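PDB 3D7R: esterase, which adopts the alpha/beta hydrolase fold and is a putative esterase, probably acting on ester bonds, although this activity remains an inference. Local coordinates for residues A[80-88]-A[149-160]; A[96-107]-A[165-175]. All blocks are in the same frame, centred on the assembly; numbering follows the deposited sequence.

Interaction 1 of 2, residues A[80-88]-A[149-160]. With NA (sodium ion), chain E.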
loop_
_atom_site.group_PDB
_atom_site.type_symbol
_atom_site.label_atom_id
_atom_site.label_comp_id
_atom_site.label_asym_id
_atom_site.label_seq_id
_atom_site.Cartn_x
_atom_site.Cartn_y
_atom_site.Cartn_z
ATOM N N SER A 80 9.359 -16.892 7.393
ATOM C CA SER A 80 9.131 -16.040 8.541
ATOM C C SER A 80 10.379 -15.239 8.865
ATOM O O SER A 80 11.492 -15.621 8.502
ATOM C CB SER A 80 8.667 -16.850 9.752
ATOM O OG SER A 80 9.684 -17.723 10.147
ATOM N N LEU A 81 10.176 -14.105 9.516
ATOM C CA LEU A 81 11.269 -13.275 9.980
ATOM C C LEU A 81 10.892 -12.845 11.378
ATOM O O LEU A 81 9.930 -12.085 11.565
ATOM C CB LEU A 81 11.459 -12.070 9.049
ATOM C CG LEU A 81 12.680 -11.166 9.254
ATOM C CD1 LEU A 81 13.999 -11.930 9.074
ATOM C CD2 LEU A 81 12.620 -9.970 8.308
ATOM N N ASP A 82 11.601 -13.383 12.372
ATOM C CA ASP A 82 11.298 -13.095 13.772
ATOM C C ASP A 82 9.824 -13.370 14.096
ATOM O O ASP A 82 9.158 -12.521 14.687
ATOM C CB ASP A 82 11.603 -11.620 14.079
ATOM C CG ASP A 82 13.052 -11.235 13.788
ATOM O OD1 ASP A 82 13.931 -12.111 13.918
ATOM O OD2 ASP A 82 13.312 -10.056 13.445
ATOM N N ASP A 83 9.309 -14.527 13.688
ATOM C CA ASP A 83 7.892 -14.871 13.922
ATOM C C ASP A 83 6.849 -14.136 13.072
ATOM O O ASP A 83 5.681 -14.496 13.129
ATOM C CB ASP A 83 7.502 -14.704 15.394
ATOM C CG ASP A 83 7.878 -15.899 16.239
ATOM O OD1 ASP A 83 8.434 -15.674 17.332
ATOM O OD2 ASP A 83 7.601 -17.054 15.831
HETATM N N MSE A 84 7.247 -13.115 12.311
HETATM C CA MSE A 84 6.341 -12.502 11.318
HETATM C C MSE A 84 6.314 -13.362 10.054
HETATM O O MSE A 84 7.369 -13.731 9.549
HETATM C CB MSE A 84 6.827 -11.096 10.947
HETATM C CG MSE A 84 6.057 -10.452 9.781
HETATM SE SE MSE A 84 6.502 -8.575 9.434
HETATM C CE MSE A 84 8.346 -8.753 8.836
ATOM N N GLN A 85 5.127 -13.657 9.527
ATOM C CA GLN A 85 4.998 -14.337 8.235
ATOM C C GLN A 85 5.478 -13.433 7.099
ATOM O O GLN A 85 5.056 -12.279 7.011
ATOM C CB GLN A 85 3.547 -14.689 7.953
ATOM C CG GLN A 85 2.993 -15.816 8.813
ATOM C CD GLN A 85 1.568 -16.072 8.456
ATOM O OE1 GLN A 85 0.673 -15.372 8.912
ATOM N NE2 GLN A 85 1.346 -17.035 7.572
ATOM N N VAL A 86 6.335 -13.971 6.232
ATOM C CA VAL A 86 6.725 -13.290 4.991
ATOM C C VAL A 86 6.542 -14.267 3.825
ATOM O O VAL A 86 7.144 -15.342 3.806
ATOM C CB VAL A 86 8.180 -12.755 5.002
ATOM C CG1 VAL A 86 8.486 -12.020 3.679
ATOM C CG2 VAL A 86 8.422 -11.792 6.176
ATOM N N PHE A 87 5.698 -13.906 2.869
ATOM C CA PHE A 87 5.548 -14.703 1.647
ATOM C C PHE A 87 6.419 -14.114 0.545
ATOM O O PHE A 87 6.524 -12.897 0.429
ATOM C CB PHE A 87 4.080 -14.720 1.207
ATOM C CG PHE A 87 3.179 -15.373 2.209
ATOM C CD1 PHE A 87 2.963 -16.753 2.161
ATOM C CD2 PHE A 87 2.569 -14.615 3.223
ATOM C CE1 PHE A 87 2.142 -17.384 3.123
ATOM C CE2 PHE A 87 1.738 -15.229 4.168
ATOM C CZ PHE A 87 1.534 -16.609 4.127
ATOM N N ARG A 88 7.045 -14.969 -0.263
ATOM C CA ARG A 88 7.753 -14.487 -1.443
ATOM C C ARG A 88 7.200 -15.178 -2.672
ATOM O O ARG A 88 6.971 -16.389 -2.655
ATOM C CB ARG A 88 9.245 -14.752 -1.310
ATOM C CG ARG A 88 9.886 -14.002 -0.134
ATOM C CD ARG A 88 11.371 -13.800 -0.386
ATOM N NE ARG A 88 12.107 -13.415 0.817
ATOM C CZ ARG A 88 13.389 -13.078 0.816
ATOM N NH1 ARG A 88 14.057 -13.049 -0.328
ATOM N NH2 ARG A 88 13.998 -12.769 1.960
ATOM N N ALA A 149 8.768 -3.559 11.917
ATOM C CA ALA A 149 8.688 -4.794 11.142
ATOM C C ALA A 149 9.053 -4.580 9.673
ATOM O O ALA A 149 9.771 -5.379 9.083
ATOM C CB ALA A 149 7.311 -5.398 11.262
ATOM N N ILE A 150 8.539 -3.513 9.070
ATOM C CA ILE A 150 8.857 -3.216 7.673
ATOM C C ILE A 150 10.370 -2.954 7.499
ATOM O O ILE A 150 10.985 -3.464 6.565
ATOM C CB ILE A 150 7.962 -2.065 7.139
ATOM C CG1 ILE A 150 6.487 -2.510 7.161
ATOM C CG2 ILE A 150 8.378 -1.635 5.699
ATOM C CD1 ILE A 150 5.503 -1.448 6.759
ATOM N N GLN A 151 10.958 -2.196 8.430
ATOM C CA GLN A 151 12.411 -1.989 8.496
ATOM C C GLN A 151 13.186 -3.309 8.484
ATOM O O GLN A 151 14.158 -3.458 7.738
ATOM C CB GLN A 151 12.787 -1.184 9.759
ATOM C CG GLN A 151 14.263 -0.734 9.801
ATOM C CD GLN A 151 14.581 0.301 8.712
ATOM O OE1 GLN A 151 13.917 1.339 8.615
ATOM N NE2 GLN A 151 15.605 0.024 7.896
ATOM N N ARG A 152 12.761 -4.263 9.319
ATOM C CA ARG A 152 13.465 -5.530 9.430
ATOM C C ARG A 152 13.441 -6.292 8.102
ATOM O O ARG A 152 14.476 -6.807 7.688
ATOM C CB ARG A 152 12.888 -6.406 10.551
ATOM C CG ARG A 152 13.210 -5.870 11.968
ATOM C CD ARG A 152 12.607 -6.757 13.082
ATOM N NE ARG A 152 11.760 -5.974 14.002
ATOM C CZ ARG A 152 10.455 -6.182 14.214
ATOM N NH1 ARG A 152 9.797 -7.178 13.615
ATOM N NH2 ARG A 152 9.806 -5.393 15.061
ATOM N N VAL A 153 12.284 -6.367 7.433
ATOM C CA VAL A 153 12.235 -7.088 6.145
ATOM C C VAL A 153 13.000 -6.321 5.067
ATOM O O VAL A 153 13.712 -6.920 4.268
ATOM C CB VAL A 153 10.796 -7.505 5.686
ATOM C CG1 VAL A 153 9.919 -6.311 5.392
ATOM C CG2 VAL A 153 10.849 -8.471 4.457
ATOM N N TYR A 154 12.895 -4.995 5.071
ATOM C CA TYR A 154 13.675 -4.185 4.126
ATOM C C TYR A 154 15.172 -4.435 4.285
ATOM O O TYR A 154 15.876 -4.648 3.310
ATOM C CB TYR A 154 13.352 -2.698 4.256
ATOM C CG TYR A 154 14.160 -1.805 3.313
ATOM C CD1 TYR A 154 13.825 -1.700 1.964
ATOM C CD2 TYR A 154 15.242 -1.049 3.784
ATOM C CE1 TYR A 154 14.552 -0.891 1.096
ATOM C CE2 TYR A 154 15.994 -0.218 2.909
ATOM C CZ TYR A 154 15.641 -0.151 1.573
ATOM O OH TYR A 154 16.355 0.672 0.712
ATOM N N ASP A 155 15.647 -4.420 5.518
ATOM C CA ASP A 155 17.052 -4.702 5.807
ATOM C C ASP A 155 17.478 -6.079 5.310
ATOM O O ASP A 155 18.545 -6.219 4.707
ATOM C CB ASP A 155 17.324 -4.537 7.305
ATOM C CG ASP A 155 17.257 -3.063 7.745
ATOM O OD1 ASP A 155 17.252 -2.185 6.869
ATOM O OD2 ASP A 155 17.212 -2.787 8.954
ATOM N N GLN A 156 16.639 -7.085 5.572
ATOM C CA GLN A 156 16.839 -8.449 5.045
ATOM C C GLN A 156 17.077 -8.446 3.527
ATOM O O GLN A 156 18.079 -8.967 3.068
ATOM C CB GLN A 156 15.642 -9.352 5.395
ATOM C CG GLN A 156 15.787 -10.798 4.926
ATOM C CD GLN A 156 14.540 -11.659 5.179
ATOM O OE1 GLN A 156 13.383 -11.207 5.016
ATOM N NE2 GLN A 156 14.770 -12.926 5.549
ATOM N N LEU A 157 16.152 -7.862 2.765
ATOM C CA LEU A 157 16.247 -7.779 1.293
ATOM C C LEU A 157 17.493 -7.019 0.787
ATOM O O LEU A 157 18.203 -7.491 -0.105
ATOM C CB LEU A 157 14.966 -7.143 0.728
ATOM C CG LEU A 157 13.648 -7.875 1.046
ATOM C CD1 LEU A 157 12.443 -7.189 0.345
ATOM C CD2 LEU A 157 13.717 -9.347 0.651
ATOM N N VAL A 158 17.783 -5.868 1.382
ATOM C CA VAL A 158 18.985 -5.106 1.026
ATOM C C VAL A 158 20.265 -5.955 1.231
ATOM O O VAL A 158 21.212 -5.878 0.437
ATOM C CB VAL A 158 19.060 -3.783 1.829
ATOM C CG1 VAL A 158 20.477 -3.144 1.742
ATOM C CG2 VAL A 158 18.006 -2.807 1.334
ATOM N N SER A 159 20.292 -6.751 2.305
ATOM C CA SER A 159 21.460 -7.559 2.614
ATOM C C SER A 159 21.603 -8.638 1.544
ATOM O O SER A 159 22.712 -9.112 1.265
ATOM C CB SER A 159 21.341 -8.172 4.007
ATOM O OG SER A 159 20.435 -9.274 3.981
ATOM N N GLU A 160 20.486 -9.010 0.925
ATOM C CA GLU A 160 20.507 -10.041 -0.110
ATOM C C GLU A 160 20.994 -9.532 -1.474
ATOM O O GLU A 160 21.842 -10.159 -2.114
ATOM C CB GLU A 160 19.130 -10.708 -0.245
ATOM C CG GLU A 160 18.755 -11.577 0.940
ATOM C CD GLU A 160 17.337 -12.085 0.860
ATOM O OE1 GLU A 160 16.776 -12.162 -0.257
ATOM O OE2 GLU A 160 16.780 -12.407 1.921
HETATM NA NA NA E . 11.973 -12.895 4.301
HETATM O O HOH W 1 12.788 -15.067 5.995
#
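R88 and E160 are pointed at each other from the two segments: in R88, CG stands anti to the carbonyl carbon (chi1 -63°) and the chain then runs extended to NE, and E160 is likewise stretched beyond its CG. The two flat groups meet end-on, nearly coplanar at 14°, and each carboxylate oxygen offers its syn lone pair to one nitrogen. R88 NH1 donates to E160 OE1 at 2.9 Å and R88 NH2 to E160 OE2 at 2.8 Å, a bidentate salt bridge that fixes the rotation of the guanidinium. L157 CD2 lies over one face of that group, off-centre, 3.7 Å from R88 NH2.

Q156, with CG anti to its backbone N (chi1 -178°), sends an extended chain from helix 143-161 toward strand 84-90. Its OE1 binds the sodium ion at 2.3 Å. A water molecule at the longer distance of 2.9 Å from the metal accepts from Q156 NE2 and donates to S80 O, linking the helix to the strand that precedes the type I' turn from L81 to M84. The L81 side chain lies alongside that of Q156, the two running opposite ways, with L81 CD2 3.6 Å from V153 CA. Farther along this hairpin, M84, a selenomethionine, places SE 3.8 Å from A149 CB and bends its methyl toward V153, while V86 and V153 touch deeper in. At the solvent-exposed turn, D82 OD2 comes up against R152 CD.

The hairpin thus packs on the helix through an apolar centre with a charged end. The sodium ion lies in the guanidinium plane, 3.1 Å from R88 NH2; two positive groups so close would be expected to repel, which makes the assignment of the ion doubtful. E160, together with E129, which also pairs with R88 NH1, probably offsets the positive charge here.

Interaction 2 of 2, residues A[96-107]-A[165-175]; sequences DKKILYIHGGFN and NVVVMGDGSGG. With DMS (dimethyl sulfoxide), chain L.
Strands 98-102 and 166-171 pair in parallel at the centre of the alpha/beta hydrolase sheet, from K98 beside V166 to I102 beside G170. Peptide groups satisfy one another alternately: N165 O takes K98 N, V167 O takes L100 N at 2.8 Å, and M169 O takes I102 N, while K98 O and L100 O accept from V167 N and M169 N. The last bond, D171 N to I102 O at 3.3 Å, is weak.

Beside the backbone, the selenomethionine M169 lies against the edge of the Y101 ring in a Met-aromatic contact, its SE 3.7 Å from Y101 CE1. The hydroxyl of that ring donates to D171 OD1 at 2.7 Å. G104 N reaches the same oxygen at 2.9 Å from the opposite face of the carboxylate. H115 NE2 is hydrogen-bonded to D171 OD2, which also has the carboxylate of D298 close by.

The loop H103-F106 resembles the HGG oxyanion-hole motif of hormone-sensitive lipase relatives, and the turn into helix 173-187 has the geometry of a nucleophile elbow. G172, at the helix N-cap with positive phi, probably takes the place that serine has in those relatives. H103 ND1 donates to G104 O, bracing the loop. S173 OG lies 2.8 Å from F106 N. A water molecule, consistent with an oxyanion site, accepts from G105 N at 2.9 Å and from S173 N at 3.0 Å.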
loop_
_atom_site.group_PDB
_atom_site.type_symbol
_atom_site.label_atom_id
_atom_site.label_comp_id
_atom_site.label_asym_id
_atom_site.label_seq_id
_atom_site.Cartn_x
_atom_site.Cartn_y
_atom_site.Cartn_z
ATOM N N ASP A 96 16.940 -11.880 -8.555
ATOM C CA ASP A 96 17.991 -10.882 -8.385
ATOM C C ASP A 96 17.474 -9.494 -8.037
ATOM O O ASP A 96 18.236 -8.640 -7.586
ATOM C CB ASP A 96 18.978 -10.846 -9.579
ATOM C CG ASP A 96 18.295 -10.680 -10.937
ATOM O OD1 ASP A 96 17.051 -10.809 -11.050
ATOM O OD2 ASP A 96 19.028 -10.447 -11.930
ATOM N N LYS A 97 16.179 -9.272 -8.264
ATOM C CA LYS A 97 15.547 -7.988 -7.957
ATOM C C LYS A 97 14.288 -8.225 -7.124
ATOM O O LYS A 97 13.571 -9.200 -7.348
ATOM C CB LYS A 97 15.226 -7.213 -9.246
ATOM C CG LYS A 97 16.468 -6.869 -10.094
ATOM C CD LYS A 97 16.134 -6.154 -11.394
ATOM C CE LYS A 97 15.276 -7.010 -12.373
ATOM N NZ LYS A 97 15.972 -8.184 -13.011
ATOM N N LYS A 98 14.032 -7.346 -6.159
ATOM C CA LYS A 98 12.905 -7.522 -5.236
ATOM C C LYS A 98 11.922 -6.357 -5.270
ATOM O O LYS A 98 12.330 -5.196 -5.417
ATOM C CB LYS A 98 13.402 -7.650 -3.787
ATOM C CG LYS A 98 14.684 -8.470 -3.566
ATOM C CD LYS A 98 14.421 -9.957 -3.633
ATOM C CE LYS A 98 15.667 -10.770 -3.236
ATOM N NZ LYS A 98 15.534 -12.153 -3.769
ATOM N N ILE A 99 10.636 -6.675 -5.090
ATOM C CA ILE A 99 9.624 -5.665 -4.741
ATOM C C ILE A 99 9.161 -5.958 -3.310
ATOM O O ILE A 99 8.616 -7.033 -3.029
ATOM C CB ILE A 99 8.397 -5.682 -5.678
ATOM C CG1 ILE A 99 8.787 -5.241 -7.089
ATOM C CG2 ILE A 99 7.274 -4.760 -5.122
ATOM C CD1 ILE A 99 7.764 -5.643 -8.190
ATOM N N LEU A 100 9.427 -5.027 -2.401
ATOM C CA LEU A 100 8.868 -5.102 -1.055
ATOM C C LEU A 100 7.450 -4.572 -1.143
ATOM O O LEU A 100 7.245 -3.367 -1.322
ATOM C CB LEU A 100 9.699 -4.256 -0.065
ATOM C CG LEU A 100 9.232 -4.227 1.397
ATOM C CD1 LEU A 100 8.970 -5.656 1.945
ATOM C CD2 LEU A 100 10.241 -3.487 2.280
ATOM N N TYR A 101 6.467 -5.458 -1.012
ATOM C CA TYR A 101 5.073 -5.048 -1.196
ATOM C C TYR A 101 4.345 -4.851 0.127
ATOM O O TYR A 101 4.209 -5.809 0.897
ATOM C CB TYR A 101 4.289 -6.036 -2.098
ATOM C CG TYR A 101 2.983 -5.416 -2.565
ATOM C CD1 TYR A 101 2.880 -4.812 -3.825
ATOM C CD2 TYR A 101 1.876 -5.378 -1.725
ATOM C CE1 TYR A 101 1.698 -4.208 -4.230
ATOM C CE2 TYR A 101 0.699 -4.783 -2.121
ATOM C CZ TYR A 101 0.619 -4.194 -3.367
ATOM O OH TYR A 101 -0.550 -3.595 -3.740
ATOM N N ILE A 102 3.844 -3.631 0.362
ATOM C CA ILE A 102 3.126 -3.285 1.603
ATOM C C ILE A 102 1.616 -3.212 1.303
ATOM O O ILE A 102 1.143 -2.259 0.678
ATOM C CB ILE A 102 3.632 -1.938 2.212
ATOM C CG1 ILE A 102 5.185 -1.876 2.287
ATOM C CG2 ILE A 102 2.983 -1.693 3.578
ATOM C CD1 ILE A 102 5.877 -3.053 3.047
ATOM N N HIS A 103 0.872 -4.227 1.742
ATOM C CA HIS A 103 -0.502 -4.400 1.319
ATOM C C HIS A 103 -1.467 -3.417 2.005
ATOM O O HIS A 103 -1.233 -2.992 3.143
ATOM C CB HIS A 103 -0.943 -5.845 1.547
ATOM C CG HIS A 103 -1.154 -6.189 2.991
ATOM N ND1 HIS A 103 -2.328 -5.912 3.655
ATOM C CD2 HIS A 103 -0.352 -6.807 3.889
ATOM C CE1 HIS A 103 -2.245 -6.349 4.900
ATOM N NE2 HIS A 103 -1.057 -6.900 5.066
ATOM N N GLY A 104 -2.536 -3.038 1.303
ATOM C CA GLY A 104 -3.572 -2.172 1.902
ATOM C C GLY A 104 -4.470 -2.889 2.912
ATOM O O GLY A 104 -4.382 -4.114 3.100
ATOM N N GLY A 105 -5.325 -2.127 3.586
ATOM C CA GLY A 105 -6.257 -2.732 4.554
ATOM C C GLY A 105 -6.358 -1.911 5.820
ATOM O O GLY A 105 -6.824 -2.403 6.853
ATOM N N PHE A 106 -5.891 -0.669 5.735
ATOM C CA PHE A 106 -6.014 0.337 6.807
ATOM C C PHE A 106 -5.271 0.001 8.098
ATOM O O PHE A 106 -5.565 0.575 9.141
ATOM C CB PHE A 106 -7.493 0.688 7.067
ATOM C CG PHE A 106 -8.306 0.805 5.801
ATOM C CD1 PHE A 106 -8.233 1.953 5.012
ATOM C CD2 PHE A 106 -9.100 -0.258 5.377
ATOM C CE1 PHE A 106 -8.961 2.038 3.815
ATOM C CE2 PHE A 106 -9.841 -0.184 4.178
ATOM C CZ PHE A 106 -9.774 0.969 3.400
ATOM N N ASN A 107 -4.289 -0.902 8.005
ATOM C CA ASN A 107 -3.500 -1.397 9.152
ATOM C C ASN A 107 -4.348 -2.199 10.130
ATOM O O ASN A 107 -3.969 -2.360 11.300
ATOM C CB ASN A 107 -2.736 -0.269 9.881
ATOM C CG ASN A 107 -1.846 0.542 8.930
ATOM O OD1 ASN A 107 -0.994 -0.016 8.250
ATOM N ND2 ASN A 107 -2.071 1.853 8.864
ATOM N N ASN A 165 18.642 -2.821 -5.960
ATOM C CA ASN A 165 17.887 -3.930 -6.553
ATOM C C ASN A 165 16.579 -4.184 -5.788
ATOM O O ASN A 165 15.924 -5.218 -5.945
ATOM C CB ASN A 165 18.771 -5.184 -6.609
ATOM C CG ASN A 165 19.858 -5.074 -7.652
ATOM O OD1 ASN A 165 19.591 -4.663 -8.769
ATOM N ND2 ASN A 165 21.093 -5.443 -7.292
ATOM N N VAL A 166 16.207 -3.216 -4.955
ATOM C CA VAL A 166 14.966 -3.298 -4.202
ATOM C C VAL A 166 14.067 -2.135 -4.607
ATOM O O VAL A 166 14.514 -0.976 -4.685
ATOM C CB VAL A 166 15.221 -3.278 -2.669
ATOM C CG1 VAL A 166 13.897 -3.340 -1.898
ATOM C CG2 VAL A 166 16.121 -4.461 -2.265
ATOM N N VAL A 167 12.810 -2.455 -4.878
ATOM C CA VAL A 167 11.792 -1.452 -5.159
ATOM C C VAL A 167 10.774 -1.594 -4.029
ATOM O O VAL A 167 10.512 -2.712 -3.567
ATOM C CB VAL A 167 11.156 -1.700 -6.555
ATOM C CG1 VAL A 167 9.841 -0.940 -6.744
ATOM C CG2 VAL A 167 12.175 -1.375 -7.716
ATOM N N VAL A 168 10.215 -0.475 -3.569
ATOM C CA VAL A 168 9.162 -0.517 -2.541
ATOM C C VAL A 168 7.832 -0.165 -3.218
ATOM O O VAL A 168 7.787 0.726 -4.056
ATOM C CB VAL A 168 9.463 0.418 -1.325
ATOM C CG1 VAL A 168 8.302 0.401 -0.307
ATOM C CG2 VAL A 168 10.785 -0.001 -0.622
HETATM N N MSE A 169 6.773 -0.906 -2.887
HETATM C CA MSE A 169 5.462 -0.710 -3.486
HETATM C C MSE A 169 4.388 -0.944 -2.421
HETATM O O MSE A 169 4.577 -1.749 -1.520
HETATM C CB MSE A 169 5.279 -1.732 -4.611
HETATM C CG MSE A 169 3.981 -1.611 -5.382
HETATM SE SE MSE A 169 3.944 -2.863 -6.898
HETATM C CE MSE A 169 5.599 -2.348 -7.785
ATOM N N GLY A 170 3.269 -0.239 -2.521
ATOM C CA GLY A 170 2.149 -0.467 -1.603
ATOM C C GLY A 170 0.876 0.140 -2.152
ATOM O O GLY A 170 0.938 1.059 -2.975
ATOM N N ASP A 171 -0.265 -0.334 -1.658
ATOM C CA ASP A 171 -1.559 0.136 -2.140
ATOM C C ASP A 171 -2.401 0.585 -0.960
ATOM O O ASP A 171 -2.299 0.001 0.119
ATOM C CB ASP A 171 -2.297 -0.967 -2.933
ATOM C CG ASP A 171 -2.795 -2.118 -2.034
ATOM O OD1 ASP A 171 -1.964 -2.928 -1.587
ATOM O OD2 ASP A 171 -4.026 -2.216 -1.792
ATOM N N GLY A 172 -3.235 1.606 -1.165
ATOM C CA GLY A 172 -4.123 2.094 -0.103
ATOM C C GLY A 172 -3.349 2.655 1.082
ATOM O O GLY A 172 -2.372 3.412 0.922
ATOM N N SER A 173 -3.758 2.264 2.276
ATOM C CA SER A 173 -2.996 2.577 3.473
ATOM C C SER A 173 -1.575 2.036 3.351
ATOM O O SER A 173 -0.656 2.586 3.938
ATOM C CB SER A 173 -3.679 1.979 4.698
ATOM O OG SER A 173 -3.661 0.560 4.641
ATOM N N GLY A 174 -1.398 0.972 2.571
ATOM C CA GLY A 174 -0.075 0.387 2.300
ATOM C C GLY A 174 0.812 1.314 1.470
ATOM O O GLY A 174 2.053 1.322 1.616
ATOM N N GLY A 175 0.179 2.107 0.608
ATOM C CA GLY A 175 0.893 3.130 -0.154
ATOM C C GLY A 175 1.363 4.228 0.779
ATOM O O GLY A 175 2.468 4.744 0.622
HETATM S S DMS L . 18.131 -14.809 -11.633
HETATM O O DMS L . 17.737 -13.942 -10.126
HETATM C C1 DMS L . 19.656 -14.140 -12.359
HETATM C C2 DMS L . 18.731 -16.463 -11.194
HETATM O O HOH W 2 -6.130 0.476 2.680
HETATM O O HOH W 3 -0.903 3.728 6.784
HETATM O O HOH W 4 -1.439 -0.305 5.666
#

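From the N terminus the segments run 80-88, 96-107, 149-160 and 165-175, so the two contacts alternate along the chain: interaction 1 closes a loop of 60 residues that holds strand 98-102, and interaction 2 closes one of 57 residues that holds helix 143-161. They cross rather than nest. Helix 143-161 belongs to the crossover from strand 129-133 to strand 166-171 and packs on the sheet in which interaction 2 joins two neighbouring strands. V153 of this helix meets both hairpin 75-90 and strand 98-102, its CG1 3.6 Å from L100 CD1. E129, paired with R88 in interaction 1, also holds K98 of interaction 2.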